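Local coordinates for protein Pbp related beta-lactamase (PDB 2QMI) that probably acts as an octameric, self-compartmentalizing peptidase related to penicillin-binding proteins and beta-lactamases, at residues P292-G296 / E297-G301; L346-P350 / E351-P355. All coordinates share one frame; numbering follows the deposited sequence.

How the contacts relate
Both contacts are local and lie in series along the chain, neither crossing nor enclosing the other. Contact 1 (292-296 / 297-301) comes first and closes the tight turn that sends the chain into strand 297-305 of the large antiparallel sheet. The chain then passes through strands 310-316 and 321-327 and helix 334-345 before contact 2 (346-350 / 351-355) ends that helix and starts the single-turn helix 350-353. Their centres lie about 13 Å apart, and they meet directly: Phe294 of contact 1 packs on Leu346 and Leu354 of contact 2. Together they join the sheet to the passage toward the C-terminal barrel.

Contact 1 (P292-G296 / E297-G301); sequences PNFLG and EKLVG
Phe294 and Glu297 face each other across a two-residue turn, Leu295-Gly296, and exchange backbone hydrogen bonds: Phe294 N gives to Glu297 O at 3.0 Å, and Glu297 N gives to Phe294 O with a more bent N-H...O angle of 139°. Leu295 and Gly296 both take left-handed backbone angles; glycine suits the second of these places because it adopts positive phi without strain.

The ring of Phe294 is held between two leucines. With its CG anti to the backbone N (chi1 179°), it swings beside Leu299, whose CD2 methyl sits over the ring centre in a CH-pi contact, 3.8 Å from the centroid of the Phe294 ring. Leu295 CD1 lies over the opposite face, offset toward the rim. At the root of the ring, Phe294 CB meets Leu299 CB at 3.8 Å. Branched leucine tips thus cover flat surface on both sides, and Phe279 adds an edge-to-face ring contact.

Glu297 bends at chi2, so that its CD lies alongside the preceding peptide, 3.3 Å from Gly296 O; its OE2 has a weak, long ion pair with Lys319. Lys298 is stretched out and bonds through NZ to Glu268 O. Pro292, which has no N-H to give, suits the corner after strand 289-291.

The arrangement is that of a tight beta turn close to type I', here leading into strand 297-305, a central strand of the beta-lactamase-type sheet.

Contact 2 (L346-P350 / E351-P355); sequences LGKNP and EKELP
Asn349 holds the start of the short helix with two different oxygens: OD1 makes a weak capping bond, and the main-chain O takes two backbone N-H groups. OD1 receives Glu351 N at 2.8 Å, a bond made weak by an N-H that points well off line (119°). The torsion that sets CG anti to the Asn349 backbone N (chi1 -174°) brings the amide across the start of the helix, where OD1 also lies close to Glu351 CB. Asparagine suits an N-cap because its short amide can reach forward to a backbone N-H in the first turn, which has no preceding turn to serve it.

Asn349 O is gripped by two donors. Glu353 N arrives nearly in line with the carbonyl bond at 3.0 Å from Asn349 O, while Lys352 N, at 3.2 Å from Asn349 O, approaches from above the carbonyl plane. Leu354 N then bonds to Pro350 O at 3.1 Å, completing the one turn.

Pro350 fits the first helical position, where no N-H is needed and its ring favours helical phi. Its CB meets Leu354 CD1 at 3.8 Å, a buried apolar touch one turn along. Glu351, bent at chi2, has its OE2 hydrogen-bonded to Tyr340 OH.

Upstream, Gly347 with its positive phi closes helix 334-345 in a Schellman motif. Pro350 packs back on that helix at Tyr340, Ala343 and Leu344, Leu354 reaches Phe294 of strand 293-294, and the chain runs on directly into helix 355-364.

Contact 1 (P292-G296 / E297-G301)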
# COMPACT_ATOMS: atom_id res chain seq x y z
N PRO A 292 51.05 16.96 -9.16
CA PRO A 292 52.35 16.91 -9.85
C PRO A 292 52.44 16.08 -11.14
O PRO A 292 53.30 16.34 -11.98
CB PRO A 292 53.29 16.41 -8.76
CG PRO A 292 52.41 15.54 -7.92
CD PRO A 292 51.15 16.37 -7.81
N ASN A 293 51.56 15.10 -11.30
CA ASN A 293 51.57 14.24 -12.48
C ASN A 293 50.30 14.33 -13.32
O ASN A 293 49.67 13.31 -13.61
CB ASN A 293 51.78 12.79 -12.03
CG ASN A 293 53.05 12.61 -11.22
OD1 ASN A 293 53.06 11.93 -10.19
ND2 ASN A 293 54.14 13.22 -11.68
N PHE A 294 49.93 15.54 -13.72
CA PHE A 294 48.72 15.74 -14.52
C PHE A 294 49.05 15.88 -16.00
O PHE A 294 49.24 17.00 -16.49
CB PHE A 294 47.97 16.99 -14.06
CG PHE A 294 46.73 17.28 -14.85
CD1 PHE A 294 45.59 16.48 -14.71
CD2 PHE A 294 46.69 18.33 -15.76
CE1 PHE A 294 44.45 16.73 -15.45
CE2 PHE A 294 45.55 18.59 -16.51
CZ PHE A 294 44.42 17.78 -16.36
N LEU A 295 49.12 14.76 -16.71
CA LEU A 295 49.43 14.78 -18.14
C LEU A 295 50.75 15.48 -18.38
O LEU A 295 50.86 16.35 -19.25
CB LEU A 295 48.31 15.49 -18.92
CG LEU A 295 46.97 14.74 -19.05
CD1 LEU A 295 46.40 14.48 -17.67
CD2 LEU A 295 45.99 15.55 -19.89
N GLY A 296 51.76 15.11 -17.60
CA GLY A 296 53.08 15.71 -17.74
C GLY A 296 53.19 17.15 -17.29
O GLY A 296 54.16 17.83 -17.63
N GLU A 297 52.20 17.64 -16.53
CA GLU A 297 52.22 19.02 -16.04
C GLU A 297 51.92 19.08 -14.54
O GLU A 297 51.43 18.11 -13.94
CB GLU A 297 51.17 19.85 -16.77
CG GLU A 297 51.28 19.86 -18.29
CD GLU A 297 52.56 20.50 -18.78
OE1 GLU A 297 53.10 21.41 -18.10
OE2 GLU A 297 53.03 20.10 -19.87
N LYS A 298 52.23 20.23 -13.93
CA LYS A 298 51.93 20.43 -12.51
C LYS A 298 50.63 21.22 -12.46
O LYS A 298 50.58 22.37 -12.89
CB LYS A 298 53.04 21.22 -11.81
CG LYS A 298 52.83 21.29 -10.30
CD LYS A 298 53.68 22.37 -9.63
CE LYS A 298 53.47 22.37 -8.12
NZ LYS A 298 54.19 23.48 -7.43
N LEU A 299 49.58 20.59 -11.94
CA LEU A 299 48.26 21.22 -11.84
C LEU A 299 47.96 21.75 -10.44
O LEU A 299 48.34 21.16 -9.43
CB LEU A 299 47.17 20.23 -12.25
CG LEU A 299 45.71 20.66 -12.15
CD1 LEU A 299 45.41 21.73 -13.19
CD2 LEU A 299 44.80 19.45 -12.37
N VAL A 300 47.27 22.89 -10.38
CA VAL A 300 46.90 23.47 -9.10
C VAL A 300 45.42 23.84 -9.18
O VAL A 300 45.00 24.51 -10.12
CB VAL A 300 47.73 24.74 -8.79
CG1 VAL A 300 47.30 25.33 -7.46
CG2 VAL A 300 49.22 24.38 -8.73
N GLY A 301 44.64 23.37 -8.21
CA GLY A 301 43.22 23.67 -8.22
C GLY A 301 42.53 23.23 -6.95
O GLY A 301 43.17 22.71 -6.03

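Contact 2 (L346-P350 / E351-P355)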
# COMPACT_ATOMS: atom_id res chain seq x y z
N LEU A 346 46.09 21.45 -23.69
CA LEU A 346 47.43 20.87 -23.61
C LEU A 346 47.69 19.95 -24.81
O LEU A 346 48.69 19.23 -24.85
CB LEU A 346 47.58 20.06 -22.31
CG LEU A 346 47.74 20.82 -20.99
CD1 LEU A 346 47.60 19.85 -19.82
CD2 LEU A 346 49.11 21.50 -20.95
N GLY A 347 46.77 19.96 -25.77
CA GLY A 347 46.92 19.14 -26.95
C GLY A 347 46.80 17.64 -26.74
O GLY A 347 47.29 16.86 -27.56
N LYS A 348 46.16 17.23 -25.65
CA LYS A 348 45.99 15.80 -25.38
C LYS A 348 44.53 15.37 -25.52
O LYS A 348 43.62 16.16 -25.28
CB LYS A 348 46.47 15.46 -23.97
CG LYS A 348 47.96 15.65 -23.78
CD LYS A 348 48.47 14.79 -22.65
CE LYS A 348 49.98 14.62 -22.75
NZ LYS A 348 50.61 15.95 -22.87
N ASN A 349 44.32 14.12 -25.91
CA ASN A 349 42.96 13.58 -26.06
C ASN A 349 42.42 13.18 -24.69
O ASN A 349 42.89 12.21 -24.07
CB ASN A 349 42.96 12.36 -26.99
CG ASN A 349 41.56 11.87 -27.29
OD1 ASN A 349 40.64 12.03 -26.47
ND2 ASN A 349 41.37 11.25 -28.46
N PRO A 350 41.40 13.90 -24.19
CA PRO A 350 40.81 13.60 -22.88
C PRO A 350 40.15 12.23 -22.85
O PRO A 350 40.21 11.52 -21.85
CB PRO A 350 39.81 14.73 -22.70
CG PRO A 350 39.31 14.94 -24.09
CD PRO A 350 40.59 14.90 -24.91
N GLU A 351 39.52 11.87 -23.96
CA GLU A 351 38.83 10.59 -24.09
C GLU A 351 39.75 9.39 -23.83
O GLU A 351 39.27 8.27 -23.65
CB GLU A 351 38.21 10.47 -25.49
CG GLU A 351 37.22 11.59 -25.87
CD GLU A 351 35.89 11.47 -25.14
OE1 GLU A 351 35.37 10.34 -25.01
OE2 GLU A 351 35.33 12.51 -24.71
N LYS A 352 41.06 9.62 -23.80
CA LYS A 352 42.01 8.53 -23.57
C LYS A 352 42.99 8.76 -22.43
O LYS A 352 43.53 7.79 -21.87
CB LYS A 352 42.81 8.26 -24.86
CG LYS A 352 41.98 7.75 -26.04
CD LYS A 352 42.88 7.31 -27.21
CE LYS A 352 42.06 6.67 -28.34
NZ LYS A 352 42.92 6.07 -29.41
N GLU A 353 43.24 10.02 -22.09
CA GLU A 353 44.19 10.38 -21.03
C GLU A 353 43.58 10.59 -19.65
O GLU A 353 44.30 10.55 -18.64
CB GLU A 353 44.98 11.64 -21.43
CG GLU A 353 45.75 11.51 -22.75
CD GLU A 353 47.21 11.15 -22.55
OE1 GLU A 353 47.97 12.01 -22.05
OE2 GLU A 353 47.60 10.01 -22.89
N LEU A 354 42.28 10.84 -19.58
CA LEU A 354 41.61 11.06 -18.30
C LEU A 354 40.86 9.80 -17.87
O LEU A 354 39.82 9.48 -18.43
CB LEU A 354 40.64 12.24 -18.39
CG LEU A 354 41.25 13.61 -18.73
CD1 LEU A 354 40.14 14.62 -18.88
CD2 LEU A 354 42.25 14.04 -17.63
N PRO A 355 41.38 9.09 -16.86
CA PRO A 355 40.78 7.86 -16.35
C PRO A 355 39.28 7.91 -16.08
O PRO A 355 38.55 7.01 -16.50
CB PRO A 355 41.61 7.54 -15.10
CG PRO A 355 42.18 8.88 -14.71
CD PRO A 355 42.53 9.50 -16.03